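Local atomic coordinates of agmatine ureohydrolase (Thermoplasma volcanium GSS1, PDB entry 3PZL), a protein that probably hydrolyses agmatine to putrescine and urea, as a member of the arginase family that binds two manganese ions per subunit. Residues K24-N30 with L80-D86; E34-V38 with F293-E298; L68-E72 with A287-Q291. One frame throughout, in Å; residues are numbered along the deposited sequence.

In the fold
All three contacts lie on the same side of the chain's centre and away from the manganese site. Interactions 1 and 2 have centres about 9 Å apart and meet at the start of the neighbouring strands 84-90 and 37-42 of the parallel sheet, where Gly-83 O probably accepts hydrogen bonds from Lys-36 N and Tyr-37 N. Interactions 2 and 3, centres about 12 Å apart, share the C-terminal helix 281-303 and tie it to early parts of the chain. Interactions 1 and 3 have centres about 11 Å apart and are probably joined by Asp-27 and Ser-70. Along the chain the segments of interaction 1 alternate with those of the others, while interaction 3 is nested inside interaction 2.

Interaction 1 (K24-N30 with L80-D86); sequences KIADAVN and LASGMAD
Asp-86 meets the 24-30 loop through CB and one carboxylate oxygen, OD2. Its CB packs on the methyl of Ala-28, 3.5 Å from Ala-28 CB, and with CG set anti to the backbone N (chi1 -167°) the carboxylate is carried to the start of the turn. There OD2 accepts Ile-25 N at 3.0 Å on its anti lone pair, in a fairly straight bond (160°), and lies beside Lys-24 CB; it also has a salt bridge to Arg-62 of helix 57-65. OD1 turns back to Gly-88 N. Replacing this aspartate by an alanine is likely to leave Ile-25 N without its acceptor and Arg-62 without this carboxylate. The loop, a type I turn from Ile-25 to Ala-28 that overlaps an inverse gamma turn centred on Ala-28, runs along the outermost strand, within this chain, of the parallel sheet of the arginase fold. Asn-30 N donates to Met-84 O at 3.0 Å, and its ND2 adds a weak bond to the same oxygen. The selenomethionine Met-84 bends at chi3 to lay CE against Asp-27 CB, whose carboxylate is held by Tyr-65 and Ser-70. A water accepts from Met-84 N (2.7 Å) and donates to Asp-27 O.

Interaction 2 (E34-V38 with F293-E298); sequences EAKYV and FIASRE
Helix 281-303 packs against the parallel sheet of the arginase alpha/beta fold, and here the start of strand 37-42 meets it through Tyr-37. The tyrosine ring lies beside the helix. Ile-294 covers one face of this ring: its CG2 sits 4.0 Å from the centroid of the Tyr-37 ring, 23° off the normal and displaced toward the rim, a CH-pi contact. The two side chains run past each other in opposite directions, and Ile-294 CG1 extends the packing to the base of the ring. Phe-293 approaches obliquely, its CE2 4.0 Å from Tyr-37 CE1, and its own ring stacks with Phe-268. Both Tyr-37 and Ile-294 also touch Ile-118 on the adjacent strand 116-121, which joins the helix and the two strands in one apolar layer.

At the far end of the ring the hydroxyl has two polar partners. Tyr-37 OH donates to Glu-298 OE2 at 2.9 Å, meeting the anti lone pair of that carboxylate oxygen, and the carboxylate plane stands 86° to the ring. Lys-36 NZ forms a salt bridge with Glu-298 OE1, its hydrogen bond weak. In the other bond the hydroxyl is the acceptor: Arg-297 NH1 reaches Tyr-37 OH at 3.2 Å, the oxygen only 3° out of the guanidinium plane.

Interaction 3 (L68-E72 with A287-Q291); sequences LESYE and AKLLQ
Glu-72 and Lys-288 approach from opposite directions, while Leu-68 and Gln-291 slide past each other in opposite senses; these two pairings set the geometry of the contact. Lys-288 NZ meets Glu-72 OE1 at 2.8 Å, a salt bridge on the syn side of the carboxylate but 27° out of its plane. Glu-72 gets there with its CG anti to the backbone N (chi1 167°) and a bend at the next bond, and the lysine chain bends at the same point. The ammonium also donates to Gln-291 OE1 at 3.1 Å, nearly in line with that amide's C=O bond, and so faces two neighbouring acceptors. Those acceptors, Glu-72 OE1 and Gln-291 OE1, are 3.4 Å apart, an approach that the lysine's positive charge would be expected to ease.

The other end of the same amide faces the backbone of the 68-72 segment. Gln-291 NE2 gives a hydrogen to Glu-69 O at 2.9 Å, with the oxygen close to the amide plane and a nearly straight N-H...O angle of 163°. NE2 is also hydrogen-bonded to Tyr-65 OH, so both ends of the amide are held and its rotation is probably fixed. Over one face of that amide Leu-68 sets CD1, which also touches Ala-287 CB at 3.6 Å, and it places CD2 against Lys-288 CD, the two chains crossing at a slant.

Glu-69 turns its carboxylate to Arg-150 of a neighbouring subunit, and Lys-288 packs on Phe-247 of the same neighbour. The contact thus joins the segment that follows helix 57-65 and leads into the short strand 71-72 to helix 281-303, beside a subunit boundary.

Interaction 1 (K24-N30 with L80-D86)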
# COMPACT_ATOMS: atom_id res chain seq x y z
N LYS B 24 -10.64 17.41 -15.83
CA LYS B 24 -11.77 16.69 -16.44
C LYS B 24 -11.36 15.58 -17.44
O LYS B 24 -10.20 15.28 -17.62
CB LYS B 24 -12.72 17.67 -17.11
CG LYS B 24 -12.07 18.46 -18.25
CD LYS B 24 -13.14 19.20 -19.06
CE LYS B 24 -12.49 20.03 -20.17
NZ LYS B 24 -13.56 20.78 -20.97
N ILE B 25 -12.33 14.97 -18.08
CA ILE B 25 -12.02 14.00 -19.10
C ILE B 25 -11.39 14.69 -20.30
O ILE B 25 -11.98 15.58 -20.91
CB ILE B 25 -13.26 13.22 -19.50
CG1 ILE B 25 -13.67 12.33 -18.32
CG2 ILE B 25 -12.97 12.41 -20.78
CD1 ILE B 25 -14.66 11.23 -18.66
N ALA B 26 -10.19 14.26 -20.65
CA ALA B 26 -9.37 15.03 -21.56
C ALA B 26 -10.05 15.31 -22.89
O ALA B 26 -9.77 16.31 -23.53
CB ALA B 26 -8.04 14.35 -21.77
N ASP B 27 -10.96 14.43 -23.30
CA ASP B 27 -11.59 14.57 -24.61
C ASP B 27 -12.92 15.28 -24.50
O ASP B 27 -13.48 15.71 -25.51
CB ASP B 27 -11.69 13.22 -25.34
CG ASP B 27 -10.29 12.57 -25.61
OD1 ASP B 27 -9.28 13.31 -25.70
OD2 ASP B 27 -10.20 11.31 -25.73
N ALA B 28 -13.42 15.44 -23.28
CA ALA B 28 -14.67 16.17 -23.08
C ALA B 28 -14.46 17.66 -23.34
O ALA B 28 -14.41 18.47 -22.41
CB ALA B 28 -15.20 15.95 -21.70
N VAL B 29 -14.36 18.00 -24.63
CA VAL B 29 -13.99 19.33 -25.07
C VAL B 29 -15.17 20.31 -25.23
O VAL B 29 -15.00 21.51 -25.11
CB VAL B 29 -13.13 19.25 -26.36
CG1 VAL B 29 -13.00 20.62 -27.02
CG2 VAL B 29 -11.76 18.77 -25.99
N ASN B 30 -16.37 19.80 -25.47
CA ASN B 30 -17.50 20.66 -25.79
C ASN B 30 -18.28 21.06 -24.56
O ASN B 30 -18.24 20.38 -23.54
CB ASN B 30 -18.41 19.98 -26.78
CG ASN B 30 -17.65 19.18 -27.78
OD1 ASN B 30 -17.04 19.71 -28.70
ND2 ASN B 30 -17.65 17.89 -27.59
N LEU B 80 -12.07 13.00 -29.78
CA LEU B 80 -11.97 14.44 -29.75
C LEU B 80 -13.01 15.08 -30.65
O LEU B 80 -13.45 16.21 -30.41
CB LEU B 80 -10.58 14.88 -30.19
CG LEU B 80 -9.62 15.22 -29.06
CD1 LEU B 80 -8.32 15.79 -29.59
CD2 LEU B 80 -10.30 16.20 -28.09
N ALA B 81 -13.39 14.35 -31.69
CA ALA B 81 -14.40 14.83 -32.60
C ALA B 81 -15.72 14.05 -32.44
O ALA B 81 -16.53 13.97 -33.37
CB ALA B 81 -13.88 14.75 -34.03
N SER B 82 -15.94 13.49 -31.26
CA SER B 82 -17.20 12.81 -30.98
C SER B 82 -18.20 13.54 -30.05
O SER B 82 -19.12 12.95 -29.56
CB SER B 82 -16.89 11.42 -30.43
OG SER B 82 -16.11 10.72 -31.37
N GLY B 83 -18.02 14.84 -29.84
CA GLY B 83 -19.01 15.61 -29.11
C GLY B 83 -19.19 15.18 -27.66
O GLY B 83 -20.29 14.87 -27.24
N MSE B 84 -18.10 15.16 -26.91
CA MSE B 84 -18.12 14.82 -25.50
C MSE B 84 -18.03 16.08 -24.67
O MSE B 84 -17.29 17.01 -25.01
CB MSE B 84 -16.90 13.98 -25.16
CG MSE B 84 -17.02 12.51 -25.38
SE MSE B 84 -15.47 11.66 -24.47
CE MSE B 84 -14.35 11.42 -26.02
N ALA B 85 -18.75 16.06 -23.55
CA ALA B 85 -18.69 17.11 -22.54
C ALA B 85 -18.56 16.47 -21.15
O ALA B 85 -19.01 15.35 -20.95
CB ALA B 85 -19.94 17.97 -22.60
N ASP B 86 -17.96 17.19 -20.20
CA ASP B 86 -17.85 16.69 -18.84
C ASP B 86 -18.38 17.78 -17.93
O ASP B 86 -17.76 18.81 -17.78
CB ASP B 86 -16.39 16.38 -18.48
CG ASP B 86 -16.22 15.56 -17.17
OD1 ASP B 86 -17.20 15.32 -16.43
OD2 ASP B 86 -15.08 15.15 -16.89
O HOH W 1 -15.51 14.78 -27.74

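Interaction 2 (E34-V38 with F293-E298)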
# COMPACT_ATOMS: atom_id res chain seq x y z
N GLU B 34 -23.49 21.86 -27.21
CA GLU B 34 -22.89 21.27 -28.39
C GLU B 34 -22.47 19.81 -28.16
O GLU B 34 -21.75 19.25 -28.98
CB GLU B 34 -21.65 22.07 -28.78
CG GLU B 34 -21.82 23.58 -28.75
CD GLU B 34 -20.65 24.30 -29.42
OE1 GLU B 34 -19.52 23.73 -29.37
OE2 GLU B 34 -20.85 25.42 -30.01
N ALA B 35 -22.91 19.19 -27.07
CA ALA B 35 -22.45 17.83 -26.78
C ALA B 35 -23.46 16.75 -27.13
O ALA B 35 -24.66 16.94 -26.91
CB ALA B 35 -22.06 17.73 -25.34
N LYS B 36 -22.97 15.62 -27.65
CA LYS B 36 -23.83 14.43 -27.91
C LYS B 36 -23.79 13.55 -26.69
O LYS B 36 -24.80 12.98 -26.27
CB LYS B 36 -23.35 13.59 -29.10
CG LYS B 36 -23.27 14.29 -30.48
CD LYS B 36 -23.03 13.26 -31.57
CE LYS B 36 -22.40 13.86 -32.84
NZ LYS B 36 -21.91 12.75 -33.75
N TYR B 37 -22.59 13.45 -26.12
CA TYR B 37 -22.35 12.61 -24.94
C TYR B 37 -21.99 13.48 -23.72
O TYR B 37 -21.04 14.26 -23.73
CB TYR B 37 -21.25 11.57 -25.22
CG TYR B 37 -21.52 10.67 -26.39
CD1 TYR B 37 -22.31 9.52 -26.24
CD2 TYR B 37 -20.97 10.93 -27.64
CE1 TYR B 37 -22.55 8.67 -27.32
CE2 TYR B 37 -21.21 10.09 -28.72
CZ TYR B 37 -22.00 8.96 -28.55
OH TYR B 37 -22.26 8.10 -29.60
N VAL B 38 -22.77 13.34 -22.67
CA VAL B 38 -22.61 14.17 -21.52
C VAL B 38 -22.25 13.30 -20.33
O VAL B 38 -23.06 12.52 -19.81
CB VAL B 38 -23.88 14.97 -21.27
CG1 VAL B 38 -23.68 15.91 -20.11
CG2 VAL B 38 -24.23 15.75 -22.51
N PHE B 293 -17.86 2.43 -25.31
CA PHE B 293 -19.24 2.75 -25.56
C PHE B 293 -19.39 3.85 -26.60
O PHE B 293 -20.11 3.68 -27.59
CB PHE B 293 -19.91 3.18 -24.28
CG PHE B 293 -21.26 3.73 -24.47
CD1 PHE B 293 -22.37 2.90 -24.46
CD2 PHE B 293 -21.45 5.07 -24.66
CE1 PHE B 293 -23.64 3.42 -24.61
CE2 PHE B 293 -22.72 5.59 -24.83
CZ PHE B 293 -23.81 4.77 -24.80
N ILE B 294 -18.71 4.98 -26.39
CA ILE B 294 -18.82 6.10 -27.31
C ILE B 294 -18.32 5.70 -28.70
O ILE B 294 -19.03 5.88 -29.68
CB ILE B 294 -18.08 7.38 -26.75
CG1 ILE B 294 -18.76 7.90 -25.49
CG2 ILE B 294 -18.02 8.47 -27.76
CD1 ILE B 294 -18.00 8.97 -24.82
N ALA B 295 -17.11 5.14 -28.76
CA ALA B 295 -16.47 4.82 -30.02
C ALA B 295 -17.29 3.85 -30.85
O ALA B 295 -17.54 4.09 -32.02
CB ALA B 295 -15.01 4.31 -29.83
N SER B 296 -17.72 2.75 -30.25
CA SER B 296 -18.44 1.75 -31.03
C SER B 296 -19.80 2.28 -31.49
O SER B 296 -20.32 1.86 -32.53
CB SER B 296 -18.64 0.47 -30.25
OG SER B 296 -19.53 0.70 -29.20
N ARG B 297 -20.38 3.19 -30.72
CA ARG B 297 -21.61 3.82 -31.14
C ARG B 297 -21.39 4.78 -32.31
O ARG B 297 -22.21 4.84 -33.23
CB ARG B 297 -22.26 4.58 -29.97
CG ARG B 297 -23.62 5.11 -30.29
CD ARG B 297 -24.36 5.50 -29.03
NE ARG B 297 -25.78 5.75 -29.28
CZ ARG B 297 -26.24 6.90 -29.76
NH1 ARG B 297 -25.39 7.88 -30.02
NH2 ARG B 297 -27.54 7.07 -29.96
N GLU B 298 -20.28 5.52 -32.29
CA GLU B 298 -19.96 6.42 -33.36
C GLU B 298 -19.66 5.66 -34.63
O GLU B 298 -19.98 6.14 -35.72
CB GLU B 298 -18.77 7.33 -33.01
CG GLU B 298 -19.09 8.46 -32.02
CD GLU B 298 -20.17 9.42 -32.52
OE1 GLU B 298 -19.97 10.06 -33.55
OE2 GLU B 298 -21.22 9.55 -31.87

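Interaction 3 (L68-E72 with A287-Q291)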
# COMPACT_ATOMS: atom_id res chain seq x y z
N LEU B 68 -4.95 7.22 -21.79
CA LEU B 68 -5.59 6.69 -22.99
C LEU B 68 -5.37 7.61 -24.17
O LEU B 68 -5.26 8.83 -24.00
CB LEU B 68 -7.10 6.50 -22.77
CG LEU B 68 -7.55 5.57 -21.65
CD1 LEU B 68 -8.98 5.77 -21.34
CD2 LEU B 68 -7.26 4.10 -21.95
N GLU B 69 -5.34 7.03 -25.37
CA GLU B 69 -5.30 7.77 -26.63
C GLU B 69 -6.65 8.40 -26.97
O GLU B 69 -7.70 7.82 -26.63
CB GLU B 69 -4.92 6.82 -27.75
CG GLU B 69 -3.52 6.26 -27.65
CD GLU B 69 -2.43 7.35 -27.78
OE1 GLU B 69 -2.79 8.54 -28.02
OE2 GLU B 69 -1.22 7.01 -27.64
N SER B 70 -6.65 9.57 -27.63
CA SER B 70 -7.90 10.19 -28.03
C SER B 70 -8.55 9.43 -29.20
O SER B 70 -9.74 9.61 -29.53
CB SER B 70 -7.70 11.64 -28.40
OG SER B 70 -6.91 12.30 -27.44
N TYR B 71 -7.77 8.56 -29.84
CA TYR B 71 -8.28 7.82 -30.97
C TYR B 71 -8.36 6.36 -30.62
O TYR B 71 -7.39 5.78 -30.09
CB TYR B 71 -7.34 8.01 -32.16
CG TYR B 71 -7.68 7.19 -33.36
CD1 TYR B 71 -7.11 5.93 -33.55
CD2 TYR B 71 -8.56 7.67 -34.32
CE1 TYR B 71 -7.42 5.16 -34.67
CE2 TYR B 71 -8.88 6.92 -35.44
CZ TYR B 71 -8.31 5.66 -35.62
OH TYR B 71 -8.62 4.91 -36.74
N GLU B 72 -9.50 5.75 -30.90
CA GLU B 72 -9.71 4.36 -30.55
C GLU B 72 -9.48 3.45 -31.75
O GLU B 72 -10.23 3.45 -32.73
CB GLU B 72 -11.09 4.12 -29.93
CG GLU B 72 -11.43 2.63 -29.87
CD GLU B 72 -10.94 1.96 -28.63
OE1 GLU B 72 -10.81 2.64 -27.60
OE2 GLU B 72 -10.69 0.76 -28.65
N ALA B 287 -12.38 3.58 -17.53
CA ALA B 287 -12.23 4.61 -18.54
C ALA B 287 -12.21 4.02 -19.92
O ALA B 287 -12.75 4.62 -20.87
CB ALA B 287 -11.00 5.36 -18.33
N LYS B 288 -11.58 2.86 -20.07
CA LYS B 288 -11.57 2.19 -21.37
C LYS B 288 -12.99 1.77 -21.80
O LYS B 288 -13.42 2.00 -22.92
CB LYS B 288 -10.63 0.99 -21.30
CG LYS B 288 -10.26 0.43 -22.59
CD LYS B 288 -9.60 1.50 -23.45
CE LYS B 288 -9.81 1.20 -24.90
NZ LYS B 288 -8.85 1.99 -25.73
N LEU B 289 -13.74 1.18 -20.89
CA LEU B 289 -15.14 0.84 -21.12
C LEU B 289 -15.99 2.03 -21.57
O LEU B 289 -16.95 1.88 -22.32
CB LEU B 289 -15.75 0.22 -19.87
CG LEU B 289 -15.35 -1.24 -19.61
CD1 LEU B 289 -15.93 -1.66 -18.28
CD2 LEU B 289 -15.78 -2.19 -20.75
N LEU B 290 -15.64 3.23 -21.11
CA LEU B 290 -16.37 4.43 -21.52
C LEU B 290 -15.97 4.85 -22.92
O LEU B 290 -16.77 5.38 -23.66
CB LEU B 290 -16.14 5.56 -20.51
CG LEU B 290 -16.20 6.99 -21.01
CD1 LEU B 290 -17.64 7.33 -21.23
CD2 LEU B 290 -15.58 7.89 -19.99
N GLN B 291 -14.71 4.61 -23.28
CA GLN B 291 -14.27 4.90 -24.63
C GLN B 291 -14.99 3.97 -25.56
O GLN B 291 -15.51 4.39 -26.60
CB GLN B 291 -12.76 4.69 -24.77
CG GLN B 291 -11.92 5.83 -24.25
CD GLN B 291 -10.55 5.86 -24.89
OE1 GLN B 291 -9.92 4.81 -25.14
NE2 GLN B 291 -10.08 7.07 -25.17